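Local coordinates for protein putative invasin (Yersinia pseudotuberculosis IP 31758, PDB 5N40) that probably serves as a surface adhesin of the invasin family, attaching the bacterium to host cells through a C-type lectin-like domain at the end of a rod of immunoglobulin-like domains, at residues 141-146 and 202-207; 104-109 and 129-134; 288-293 and 325-330; 232-237 and 303-308; 80-85 and 96-101. The protein carries 1 engineered substitution. One frame throughout, in Å; residues are numbered along the deposited sequence.

Contact 1: residues 141-146 and 202-207. Engineered in segment 202-207: Ala203 (natural residue Lys).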
# COMPACT_ATOMS: atom_id res chain seq x y z
N VAL A 141 -9.25 6.53 -14.36
CA VAL A 141 -9.60 7.16 -13.09
C VAL A 141 -8.33 7.36 -12.27
O VAL A 141 -7.63 6.38 -11.94
CB VAL A 141 -10.63 6.33 -12.32
CG1 VAL A 141 -10.84 6.89 -10.91
CG2 VAL A 141 -11.96 6.26 -13.08
N LYS A 142 -8.03 8.61 -11.92
CA LYS A 142 -6.85 8.91 -11.13
C LYS A 142 -7.00 8.40 -9.70
O LYS A 142 -8.04 8.58 -9.07
CB LYS A 142 -6.61 10.42 -11.12
CG LYS A 142 -6.19 10.99 -12.47
CD LYS A 142 -5.91 12.49 -12.36
CE LYS A 142 -5.41 13.08 -13.67
NZ LYS A 142 -5.17 14.55 -13.56
N MET A 143 -5.93 7.79 -9.19
CA MET A 143 -5.96 7.10 -7.90
C MET A 143 -4.80 7.56 -7.03
O MET A 143 -3.70 7.83 -7.53
CB MET A 143 -5.87 5.58 -8.10
CG MET A 143 -6.53 4.76 -7.00
SD MET A 143 -8.33 4.90 -6.98
CE MET A 143 -8.77 4.31 -8.61
N THR A 144 -5.04 7.65 -5.72
CA THR A 144 -3.99 7.86 -4.73
C THR A 144 -4.17 6.85 -3.61
O THR A 144 -5.22 6.21 -3.48
CB THR A 144 -4.00 9.28 -4.15
OG1 THR A 144 -5.20 9.47 -3.41
CG2 THR A 144 -3.89 10.33 -5.25
N PHE A 145 -3.14 6.72 -2.78
CA PHE A 145 -3.16 5.83 -1.63
C PHE A 145 -2.75 6.58 -0.37
O PHE A 145 -1.87 7.45 -0.40
CB PHE A 145 -2.23 4.62 -1.82
CG PHE A 145 -2.64 3.72 -2.93
CD1 PHE A 145 -3.61 2.75 -2.73
CD2 PHE A 145 -2.08 3.85 -4.19
CE1 PHE A 145 -4.00 1.92 -3.76
CE2 PHE A 145 -2.46 3.01 -5.22
CZ PHE A 145 -3.43 2.05 -5.00
N GLU A 146 -3.38 6.21 0.74
CA GLU A 146 -3.12 6.84 2.03
C GLU A 146 -3.14 5.80 3.14
O GLU A 146 -4.08 5.01 3.23
CB GLU A 146 -4.16 7.93 2.31
CG GLU A 146 -3.86 8.77 3.54
CD GLU A 146 -4.84 9.91 3.72
OE1 GLU A 146 -5.93 9.87 3.12
OE2 GLU A 146 -4.51 10.85 4.48
N ALA A 202 -7.49 3.52 -0.79
CA ALA A 202 -7.47 3.95 -2.18
C ALA A 202 -8.54 5.02 -2.37
O ALA A 202 -9.69 4.82 -1.99
CB ALA A 202 -7.74 2.76 -3.10
N ALA A 203 -8.15 6.16 -2.94
CA ALA A 203 -9.06 7.26 -3.22
C ALA A 203 -9.03 7.61 -4.70
O ALA A 203 -7.97 7.92 -5.25
CB ALA A 203 -8.71 8.49 -2.39
N ALA A 204 -10.20 7.59 -5.34
CA ALA A 204 -10.32 8.08 -6.70
C ALA A 204 -10.43 9.60 -6.68
O ALA A 204 -10.73 10.21 -5.66
CB ALA A 204 -11.53 7.45 -7.39
N GLU A 205 -10.17 10.22 -7.84
CA GLU A 205 -10.24 11.67 -7.92
C GLU A 205 -11.63 12.20 -7.59
O GLU A 205 -11.77 13.37 -7.23
CB GLU A 205 -9.79 12.15 -9.31
CG GLU A 205 -10.42 11.44 -10.48
CD GLU A 205 -9.90 11.93 -11.82
OE1 GLU A 205 -9.55 13.13 -11.92
OE2 GLU A 205 -9.82 11.10 -12.75
N SER A 206 -12.66 11.36 -7.66
CA SER A 206 -14.01 11.77 -7.30
C SER A 206 -14.20 11.90 -5.80
O SER A 206 -15.22 12.45 -5.37
CB SER A 206 -15.02 10.76 -7.83
OG SER A 206 -14.72 9.49 -7.27
N GLY A 207 -13.28 11.38 -5.00
CA GLY A 207 -13.44 11.30 -3.57
C GLY A 207 -14.02 9.99 -3.09
O GLY A 207 -14.14 9.78 -1.87
O HOH W 1 -7.28 10.47 -6.61
O HOH W 2 -6.84 11.00 -4.57
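Thr144 and Ala203, the latter an engineered residue in place of the natural Lys, exchange a full pair of backbone hydrogen bonds. Thr144 N gives to Ala203 O at 3.0 Å, and Ala203 N returns a bond of 3.0 Å to Thr144 O. Ala203 O accepts a second hydrogen bond, from a water 3.0 Å away, and the same water also donates to Lys142 O. Two residues along, the ladder weakens: Glu205 N reaches Lys142 O at 3.0 Å in a strongly bent, weak bond. Glu205 makes up for this with its side chain. Its CG sits between the backbone N and the carbonyl carbon (chi1 49°), which folds the carboxylate back over Lys142, and OE2 accepts from Lys142 N at 3.2 Å. That N-H points almost straight at the oxygen (175°), though it arrives from above the carboxylate plane. OE1 is satisfied separately by Thr78 OG1 of the preceding domain.

These are adjacent antiparallel strands, 142-151 and 197-204, in one sheet of the immunoglobulin-like sandwich. A type I turn from Ala204 to Gly207, closed by Gly207 N on Ala204 O, leads the second strand onward.

The inward face, with Met143, Phe145, Ala202 and Ala204, is apolar. The Phe145 ring brings CE1 to 3.9 Å from Ala202 CB, and at the end of the face Val141 CG1 packs on Ala204 CB at 3.6 Å. Met143, modelled in two conformers, is less certainly placed. Phe145 and Ala202 rest on Val127 of strand 123-131 in the facing sheet, while Phe174 meets the Phe145 ring edge-to-face.

Contact 2: residues 104-109 and 129-134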
# COMPACT_ATOMS: atom_id res chain seq x y z
N ALA A 104 -15.70 11.16 -12.46
CA ALA A 104 -16.85 10.28 -12.53
C ALA A 104 -17.07 9.62 -11.17
O ALA A 104 -16.13 9.04 -10.62
CB ALA A 104 -16.65 9.21 -13.60
N PRO A 105 -18.27 9.71 -10.60
CA PRO A 105 -18.54 8.93 -9.39
C PRO A 105 -18.32 7.45 -9.67
O PRO A 105 -18.80 6.90 -10.66
CB PRO A 105 -20.01 9.23 -9.09
CG PRO A 105 -20.23 10.61 -9.68
CD PRO A 105 -19.38 10.63 -10.93
N VAL A 106 -17.57 6.80 -8.77
CA VAL A 106 -17.24 5.38 -8.92
C VAL A 106 -17.39 4.65 -7.59
O VAL A 106 -17.37 5.25 -6.51
CB VAL A 106 -15.82 5.16 -9.47
CG1 VAL A 106 -15.72 5.61 -10.91
CG2 VAL A 106 -14.79 5.88 -8.59
N ASP A 107 -17.55 3.33 -7.70
CA ASP A 107 -17.39 2.42 -6.57
C ASP A 107 -16.07 1.69 -6.75
O ASP A 107 -15.76 1.21 -7.85
CB ASP A 107 -18.52 1.38 -6.50
CG ASP A 107 -19.90 2.00 -6.34
OD1 ASP A 107 -20.06 2.92 -5.52
OD2 ASP A 107 -20.81 1.52 -7.05
N LEU A 108 -15.29 1.62 -5.68
CA LEU A 108 -14.00 0.96 -5.71
C LEU A 108 -14.07 -0.38 -5.00
O LEU A 108 -14.64 -0.50 -3.91
CB LEU A 108 -12.93 1.81 -5.04
CG LEU A 108 -12.67 3.20 -5.61
CD1 LEU A 108 -11.46 3.83 -4.93
CD2 LEU A 108 -12.46 3.16 -7.10
N THR A 109 -13.47 -1.39 -5.62
CA THR A 109 -13.17 -2.66 -4.98
C THR A 109 -11.66 -2.79 -4.87
O THR A 109 -10.94 -2.44 -5.81
CB THR A 109 -13.74 -3.83 -5.78
OG1 THR A 109 -15.15 -3.64 -5.97
CG2 THR A 109 -13.51 -5.14 -5.05
N ALA A 129 -12.34 0.01 -10.39
CA ALA A 129 -13.29 1.12 -10.38
C ALA A 129 -14.40 0.84 -11.37
O ALA A 129 -14.15 0.47 -12.53
CB ALA A 129 -12.59 2.44 -10.72
N LYS A 130 -15.64 1.01 -10.92
CA LYS A 130 -16.81 0.93 -11.77
C LYS A 130 -17.65 2.18 -11.55
O LYS A 130 -17.70 2.72 -10.44
CB LYS A 130 -17.64 -0.32 -11.47
CG LYS A 130 -16.86 -1.61 -11.72
CD LYS A 130 -17.59 -2.82 -11.21
CE LYS A 130 -16.79 -4.09 -11.48
NZ LYS A 130 -17.49 -5.27 -10.91
N TYR A 131 -18.32 2.62 -12.61
CA TYR A 131 -19.19 3.78 -12.47
C TYR A 131 -20.25 3.48 -11.42
O TYR A 131 -20.82 2.39 -11.38
CB TYR A 131 -19.83 4.15 -13.80
CG TYR A 131 -18.82 4.59 -14.83
CD1 TYR A 131 -17.97 5.67 -14.59
CD2 TYR A 131 -18.68 3.92 -16.03
CE1 TYR A 131 -17.03 6.06 -15.51
CE2 TYR A 131 -17.75 4.32 -16.97
CZ TYR A 131 -16.93 5.39 -16.70
OH TYR A 131 -16.00 5.79 -17.63
N LYS A 132 -20.51 4.47 -10.57
CA LYS A 132 -21.22 4.23 -9.32
C LYS A 132 -22.55 3.53 -9.56
O LYS A 132 -23.37 3.97 -10.38
CB LYS A 132 -21.43 5.56 -8.59
CG LYS A 132 -22.08 5.41 -7.24
CD LYS A 132 -21.93 6.66 -6.40
CE LYS A 132 -20.51 6.85 -5.88
NZ LYS A 132 -20.38 8.12 -5.08
N SER A 133 -22.76 2.44 -8.81
CA SER A 133 -23.98 1.64 -8.80
C SER A 133 -24.16 0.83 -10.08
O SER A 133 -25.25 0.32 -10.33
CB SER A 133 -25.23 2.49 -8.54
OG SER A 133 -25.67 3.15 -9.72
N THR A 134 -23.11 0.69 -10.90
CA THR A 134 -23.18 -0.11 -12.11
C THR A 134 -22.05 -1.13 -12.11
O THR A 134 -21.17 -1.12 -11.24
CB THR A 134 -23.07 0.74 -13.39
OG1 THR A 134 -21.69 1.06 -13.64
CG2 THR A 134 -23.90 2.03 -13.28
O HOH W 3 -20.68 -0.73 -8.60
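Leu108 CD2 lies 3.7 Å from Ala129 CB, the apolar centre of this strand pair, with Val106 CB more loosely beside the same methyl. Further along, Ala104 CB meets the edge of the Tyr131 ring, 3.7 Å from CE1. Between them runs an antiparallel ladder in the immunoglobulin-like domain: Asp107 N donates to Lys130 O at 2.8 Å, Lys130 N answers to Asp107 O, and Lys132 N donates to Pro105 O.

At the polar edge the chain leaves strand 123-131 through a type II turn, Tyr131 to Thr134, and Asp107 holds it. With CG beside its own backbone N (chi1 -60°), the carboxylate reaches the turn, and Ser133 N points nearly straight at OD2 (2.8 Å, 174°) on its syn side, though tilted out of the carboxylate plane. A water donates to OD2 at 2.7 Å and to Thr134 O. The Lys132 side chain crosses that of Asp107 at about a right angle, its CG 3.6 Å from OD1, and bends so that NZ reaches a salt bridge with Asp208. Asp107 OD2 thus takes an amide and a water; two such donors would probably favour the ionised carboxylate.

Contact 3: residues 288-293 and 325-330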
# COMPACT_ATOMS: atom_id res chain seq x y z
N VAL A 288 26.39 -24.42 19.74
CA VAL A 288 27.42 -23.76 18.95
C VAL A 288 27.32 -24.17 17.49
O VAL A 288 27.53 -23.35 16.59
CB VAL A 288 28.82 -24.06 19.52
CG1 VAL A 288 29.90 -23.54 18.59
CG2 VAL A 288 28.98 -23.44 20.90
N SER A 289 26.98 -25.43 17.23
CA SER A 289 26.81 -25.88 15.85
C SER A 289 25.64 -25.16 15.18
O SER A 289 25.69 -24.89 13.97
CB SER A 289 26.60 -27.40 15.80
OG SER A 289 25.27 -27.74 16.14
N LEU A 290 24.58 -24.86 15.93
CA LEU A 290 23.49 -24.06 15.37
C LEU A 290 23.97 -22.63 15.08
O LEU A 290 23.67 -22.08 14.01
CB LEU A 290 22.30 -24.05 16.33
CG LEU A 290 21.07 -23.26 15.88
CD1 LEU A 290 20.49 -23.84 14.61
CD2 LEU A 290 20.02 -23.24 16.98
N TYR A 291 24.72 -22.03 16.01
CA TYR A 291 25.32 -20.72 15.74
C TYR A 291 26.11 -20.74 14.44
O TYR A 291 26.02 -19.82 13.63
CB TYR A 291 26.22 -20.29 16.90
CG TYR A 291 27.04 -19.10 16.47
CD1 TYR A 291 26.48 -17.82 16.42
CD2 TYR A 291 28.36 -19.24 16.07
CE1 TYR A 291 27.21 -16.73 15.99
CE2 TYR A 291 29.10 -18.16 15.63
CZ TYR A 291 28.52 -16.90 15.60
OH TYR A 291 29.24 -15.82 15.16
N ASN A 292 26.94 -21.77 14.24
CA ASN A 292 27.79 -21.83 13.06
C ASN A 292 26.97 -21.87 11.77
O ASN A 292 27.45 -21.44 10.72
CB ASN A 292 28.71 -23.05 13.13
CG ASN A 292 29.82 -22.88 14.15
OD1 ASN A 292 30.24 -21.76 14.45
ND2 ASN A 292 30.31 -23.99 14.68
N LEU A 293 25.74 -22.39 11.83
CA LEU A 293 24.87 -22.37 10.67
C LEU A 293 24.36 -20.96 10.38
O LEU A 293 24.21 -20.57 9.22
CB LEU A 293 23.71 -23.34 10.89
CG LEU A 293 23.23 -24.21 9.73
CD1 LEU A 293 24.36 -25.06 9.19
CD2 LEU A 293 22.09 -25.09 10.21
N VAL A 325 25.32 -20.30 26.29
CA VAL A 325 25.88 -19.92 25.00
C VAL A 325 25.29 -18.59 24.55
O VAL A 325 24.07 -18.39 24.60
CB VAL A 325 25.63 -21.01 23.94
CG1 VAL A 325 26.32 -20.64 22.64
CG2 VAL A 325 26.11 -22.37 24.43
N TYR A 326 26.16 -17.69 24.11
CA TYR A 326 25.78 -16.45 23.43
C TYR A 326 25.47 -16.80 21.98
O TYR A 326 26.38 -17.04 21.18
CB TYR A 326 26.90 -15.43 23.50
CG TYR A 326 27.31 -14.97 24.88
CD1 TYR A 326 28.01 -15.81 25.74
CD2 TYR A 326 27.02 -13.68 25.32
CE1 TYR A 326 28.39 -15.39 27.00
CE2 TYR A 326 27.40 -13.25 26.58
CZ TYR A 326 28.08 -14.11 27.42
OH TYR A 326 28.46 -13.68 28.67
N MET A 327 24.18 -16.83 21.62
CA MET A 327 23.83 -17.24 20.27
C MET A 327 24.02 -16.13 19.24
O MET A 327 23.79 -16.36 18.05
CB MET A 327 22.39 -17.77 20.25
CG MET A 327 22.22 -19.06 21.03
SD MET A 327 23.29 -20.39 20.43
CE MET A 327 22.55 -20.75 18.85
N ASN A 328 24.47 -14.94 19.66
CA ASN A 328 24.86 -13.90 18.73
C ASN A 328 26.30 -14.03 18.27
O ASN A 328 26.64 -13.56 17.17
CB ASN A 328 24.66 -12.52 19.37
CG ASN A 328 25.33 -12.40 20.73
OD1 ASN A 328 25.17 -13.26 21.60
ND2 ASN A 328 26.09 -11.32 20.91
N THR A 329 27.16 -14.68 19.06
CA THR A 329 28.58 -14.79 18.74
C THR A 329 29.14 -16.20 18.80
O THR A 329 30.26 -16.41 18.31
CB THR A 329 29.42 -13.91 19.68
OG1 THR A 329 29.15 -14.28 21.04
CG2 THR A 329 29.11 -12.43 19.48
N GLY A 330 28.43 -17.16 19.39
CA GLY A 330 28.96 -18.50 19.57
C GLY A 330 29.83 -18.69 20.80
O GLY A 330 30.30 -19.81 21.04
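Tyr291, on helix 284-293 of the C-type lectin-like domain, lays its ring flat against the loop that follows strand 321-325. The ring contacts come first. Gly330 CA makes a CH-pi contact 3.8 Å from the ring centroid, only 17° off the normal. Thr329 C lies over the rim of the same face, 3.3 Å above the plane, so the Thr329-Gly330 peptide lies over that face, with Gly330 N over its centre. CG is anti to the backbone N (chi1 168°), which directs the ring toward the loop. Gly330 has no side chain, and this lets its backbone come so close.

Apolar contacts add to this. Met327, bent at chi2 and chi3, tucks its CE against the helix beside the ring's base, 4.0 Å from Leu290 CD2 and 4.2 Å from Tyr291 CB. Further along the helix, Val288 CG2 meets Val325 CG1 at 4.2 Å.

No clear hydrogen bond joins the two segments; Tyr291 OH pairs instead with Leu296 N, beyond the helix segment. Within the loop, Tyr326 O takes both Gly330 N (2.7 Å) and Thr329 N, which curls it into the shape the ring covers. At the ring's edge, near its plane, Met327 O approaches Tyr291 CD1 to 3.5 Å.

Contact 4: residues 232-237 and 303-308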
# COMPACT_ATOMS: atom_id res chain seq x y z
N ASN A 232 6.97 -13.91 11.77
CA ASN A 232 7.17 -15.23 11.16
C ASN A 232 8.45 -15.87 11.67
O ASN A 232 9.18 -16.51 10.91
CB ASN A 232 7.21 -15.14 9.64
CG ASN A 232 8.43 -14.38 9.13
OD1 ASN A 232 8.80 -13.35 9.69
ND2 ASN A 232 9.05 -14.89 8.07
N MET A 233 8.74 -15.73 12.96
CA MET A 233 9.95 -16.30 13.53
C MET A 233 9.99 -17.81 13.27
O MET A 233 8.96 -18.48 13.29
CB MET A 233 10.00 -16.03 15.03
CG MET A 233 11.23 -16.56 15.74
SD MET A 233 11.14 -16.31 17.52
CE MET A 233 11.04 -14.52 17.56
N ALA A 234 11.19 -18.33 13.01
CA ALA A 234 11.36 -19.77 12.85
C ALA A 234 10.85 -20.51 14.09
O ALA A 234 11.26 -20.22 15.21
CB ALA A 234 12.83 -20.12 12.62
N GLU A 235 9.96 -21.48 13.87
CA GLU A 235 9.44 -22.26 14.99
C GLU A 235 10.49 -23.23 15.51
O GLU A 235 10.57 -23.49 16.71
CB GLU A 235 8.19 -23.02 14.58
CG GLU A 235 6.99 -22.15 14.23
CD GLU A 235 6.38 -21.45 15.43
OE1 GLU A 235 6.67 -21.84 16.58
OE2 GLU A 235 5.59 -20.50 15.22
N THR A 236 11.25 -23.83 14.59
CA THR A 236 12.37 -24.70 14.90
C THR A 236 13.50 -24.40 13.92
O THR A 236 13.29 -23.85 12.84
CB THR A 236 12.01 -26.19 14.81
OG1 THR A 236 11.68 -26.52 13.45
CG2 THR A 236 10.82 -26.53 15.70
N LEU A 237 14.72 -24.77 14.32
CA LEU A 237 15.87 -24.79 13.43
C LEU A 237 16.59 -26.13 13.59
O LEU A 237 16.55 -26.73 14.66
CB LEU A 237 16.84 -23.65 13.74
CG LEU A 237 16.31 -22.21 13.62
CD1 LEU A 237 17.30 -21.24 14.25
CD2 LEU A 237 16.06 -21.84 12.16
N ALA A 303 16.65 -15.98 11.43
CA ALA A 303 15.60 -16.79 12.04
C ALA A 303 14.72 -16.02 13.02
O ALA A 303 13.65 -16.50 13.37
CB ALA A 303 16.20 -18.00 12.77
N GLY A 304 15.16 -14.84 13.47
CA GLY A 304 14.38 -14.00 14.34
C GLY A 304 14.52 -14.26 15.83
O GLY A 304 13.92 -13.52 16.62
N TRP A 305 15.31 -15.24 16.26
CA TRP A 305 15.35 -15.54 17.69
C TRP A 305 16.05 -14.42 18.46
O TRP A 305 17.00 -13.83 17.95
CB TRP A 305 16.06 -16.87 17.96
CG TRP A 305 15.37 -18.06 17.39
CD1 TRP A 305 14.35 -18.06 16.49
CD2 TRP A 305 15.67 -19.43 17.67
NE1 TRP A 305 13.98 -19.35 16.20
CE2 TRP A 305 14.78 -20.21 16.91
CE3 TRP A 305 16.59 -20.07 18.50
CZ2 TRP A 305 14.78 -21.60 16.95
CZ3 TRP A 305 16.60 -21.46 18.53
CH2 TRP A 305 15.70 -22.21 17.77
N PRO A 306 15.61 -14.11 19.68
CA PRO A 306 16.24 -13.03 20.46
C PRO A 306 17.58 -13.49 21.03
O PRO A 306 17.66 -14.52 21.69
CB PRO A 306 15.23 -12.77 21.58
CG PRO A 306 14.55 -14.09 21.76
CD PRO A 306 14.47 -14.71 20.40
N THR A 307 18.62 -12.69 20.80
CA THR A 307 19.98 -13.12 21.11
C THR A 307 20.71 -12.23 22.12
O THR A 307 21.89 -12.46 22.39
CB THR A 307 20.82 -13.20 19.83
OG1 THR A 307 20.85 -11.92 19.19
CG2 THR A 307 20.27 -14.25 18.89
N MET A 308 20.05 -11.22 22.70
CA MET A 308 20.74 -10.37 23.67
C MET A 308 21.08 -11.12 24.95
O MET A 308 22.02 -10.75 25.66
CB MET A 308 19.91 -9.13 24.00
CG MET A 308 19.90 -8.09 22.89
SD MET A 308 18.92 -6.63 23.34
CE MET A 308 19.34 -5.51 22.01
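Ala234 is held by both ends of its backbone: its N donates to Ala303 O at 3.1 Å, and its O accepts from Trp305 NE1 at 3.0 Å. The indole bond is not quite direct, since Ala234 O is tilted from the ring plane, but it satisfies the one polar atom of a buried side chain and fixes the turn of the ring.

Leu237 lies over one face of that ring. Its CD1 makes a CH-pi contact with the six-membered ring, 3.9 Å from the centroid and 17° off the normal, and the same methyl lies 3.7 Å from Ala303 CB. Met233 crosses the indole at about a right angle near the five-membered ring. Its chain runs extended through CG, which sits 3.5 Å from Trp305 CD1, to SD, 4.6 Å from the centroid of the Trp305 five-membered ring, an oblique Met-aromatic contact. A bend at chi3 then drops CE onto Gly304 O, 3.2 Å away. Gly304, with positive phi, is where the chain leaves helix 298-301 and turns toward the tryptophan.

Beyond the segments, Ile299 and Phe244 also touch Trp305, and Met233 packs on Trp267 of strand 265-269. This is part of the hydrophobic core of the C-type lectin-like fold, joining the stretch that leads into strand 236-239 to the loop after helix 298-301.

Contact 5: residues 80-85 and 96-101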
# COMPACT_ATOMS: atom_id res chain seq x y z
N THR A 80 -10.42 20.63 -18.03
CA THR A 80 -11.24 21.67 -18.63
C THR A 80 -11.19 21.52 -20.14
O THR A 80 -10.12 21.60 -20.74
CB THR A 80 -10.75 23.06 -18.21
OG1 THR A 80 -10.73 23.14 -16.78
CG2 THR A 80 -11.68 24.14 -18.78
N ALA A 81 -12.36 21.30 -20.75
CA ALA A 81 -12.45 21.25 -22.21
C ALA A 81 -12.51 22.67 -22.75
O ALA A 81 -13.46 23.40 -22.47
CB ALA A 81 -13.69 20.47 -22.65
N SER A 82 -11.49 23.06 -23.51
CA SER A 82 -11.50 24.34 -24.20
C SER A 82 -12.01 24.13 -25.62
O SER A 82 -11.52 23.25 -26.33
CB SER A 82 -10.10 24.95 -24.23
OG SER A 82 -9.66 25.25 -22.92
N LEU A 83 -12.99 24.93 -26.01
CA LEU A 83 -13.69 24.79 -27.28
C LEU A 83 -13.25 25.91 -28.21
O LEU A 83 -13.20 27.07 -27.81
CB LEU A 83 -15.20 24.86 -27.07
CG LEU A 83 -15.78 23.84 -26.09
CD1 LEU A 83 -17.21 24.23 -25.71
CD2 LEU A 83 -15.76 22.47 -26.70
N SER A 84 -12.96 25.56 -29.46
CA SER A 84 -12.63 26.54 -30.49
C SER A 84 -13.52 26.32 -31.71
O SER A 84 -14.16 25.28 -31.86
CB SER A 84 -11.16 26.47 -30.91
OG SER A 84 -10.90 25.30 -31.65
N VAL A 85 -13.57 27.33 -32.57
CA VAL A 85 -14.44 27.32 -33.73
C VAL A 85 -13.68 27.86 -34.93
O VAL A 85 -12.90 28.81 -34.81
CB VAL A 85 -15.72 28.15 -33.46
CG1 VAL A 85 -15.37 29.53 -32.96
CG2 VAL A 85 -16.59 28.23 -34.71
N PRO A 96 -13.33 31.61 -26.13
CA PRO A 96 -13.56 30.16 -26.06
C PRO A 96 -14.51 29.82 -24.92
O PRO A 96 -14.36 30.31 -23.80
CB PRO A 96 -12.16 29.57 -25.82
CG PRO A 96 -11.24 30.74 -25.57
CD PRO A 96 -12.09 31.98 -25.42
N ALA A 97 -15.50 29.00 -25.23
CA ALA A 97 -16.31 28.40 -24.18
C ALA A 97 -15.51 27.29 -23.51
O ALA A 97 -14.59 26.72 -24.11
CB ALA A 97 -17.62 27.85 -24.74
N THR A 98 -15.85 27.00 -22.27
CA THR A 98 -15.22 25.90 -21.55
C THR A 98 -16.28 25.03 -20.92
O THR A 98 -17.41 25.47 -20.64
CB THR A 98 -14.26 26.38 -20.47
OG1 THR A 98 -14.99 27.11 -19.47
CG2 THR A 98 -13.17 27.26 -21.07
N ILE A 99 -15.91 23.77 -20.70
CA ILE A 99 -16.73 22.80 -19.99
C ILE A 99 -15.84 22.12 -18.96
O ILE A 99 -14.78 21.61 -19.30
CB ILE A 99 -17.35 21.76 -20.94
CG1 ILE A 99 -18.19 22.45 -22.02
CG2 ILE A 99 -18.20 20.75 -20.17
CD1 ILE A 99 -18.57 21.55 -23.15
N ASN A 100 -16.27 22.14 -17.70
CA ASN A 100 -15.57 21.39 -16.67
C ASN A 100 -15.93 19.92 -16.82
O ASN A 100 -17.10 19.55 -16.75
CB ASN A 100 -15.95 21.89 -15.27
CG ASN A 100 -15.50 23.30 -15.02
OD1 ASN A 100 -14.40 23.69 -15.41
ND2 ASN A 100 -16.34 24.07 -14.35
N VAL A 101 -14.91 19.09 -17.05
CA VAL A 101 -15.08 17.65 -17.12
C VAL A 101 -14.62 17.12 -15.77
O VAL A 101 -13.42 16.99 -15.51
CB VAL A 101 -14.30 17.04 -18.28
CG1 VAL A 101 -14.68 15.58 -18.47
CG2 VAL A 101 -14.55 17.84 -19.57
O HOH W 4 -12.54 21.83 -14.47
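Ala81 and Ile99 form the hydrogen-bonded pair at the middle of this antiparallel hairpin, Ala81 N giving to Ile99 O at 2.8 Å and Ile99 N to Ala81 O at 3.0 Å. Leu83 N continues the ladder to Ala97 O.

The tight side is the apolar one. Leu83 sends CD1 across to the other strand, 3.8 Å from Ala97 CB and 3.9 Å from Ile99 CD1; CG lies beside its own backbone N (chi1 -56°), and the extended chi2 carries that branch across to Ile99. On the same face Ala81 CB lies 4.1 Å from Val101 CG2.

The other side is polar and looser. Thr80 and Thr98 cross with Thr80 CG2 at 3.8 Å from Thr98 CB. Thr80 and Asn100 lie side by side, pointing the same way; a water donates to Asn100 OD1 at 2.8 Å and also bonds to Thr80 OG1. The amide nitrogen of Asn100 instead bonds to Asn20 OD1 on strand 13-22. At the far end Pro96 CB rests 3.4 Å from Leu83 O.

Strand 79-87 is hemmed by strand 48-52, with Ala81 and Leu83 on Ser52, and strand 90-102 by strand 13-22. Leu83 also reaches Leu14, Ala16 and Val31, and Ile99 packs on Ala16 and Ile21, burying the apolar face of the hairpin in the core of this immunoglobulin-like domain.

From the N terminus, contact 5 closes a short hairpin in the first domain, and strand 90-102 leads on into segment 104-109. Contact 2 then closes the opening loop of the second immunoglobulin-like domain, and contact 1 closes a longer one, from 141-146 to 202-207. These three follow in series. Contacts 1 and 2 lie in different sheets of one sandwich and meet face to face, with Ala204 CB 3.8 Å from Val106 CG2. In the lectin-like domain the segments alternate: 232-237 pairs with 303-308, and 288-293, lying between them, pairs with 325-330. Contacts 3 and 4 touch through Leu290 and Leu237, binding strand 236-239, helix and loops together about 40 Å or more, centre to centre, from the others.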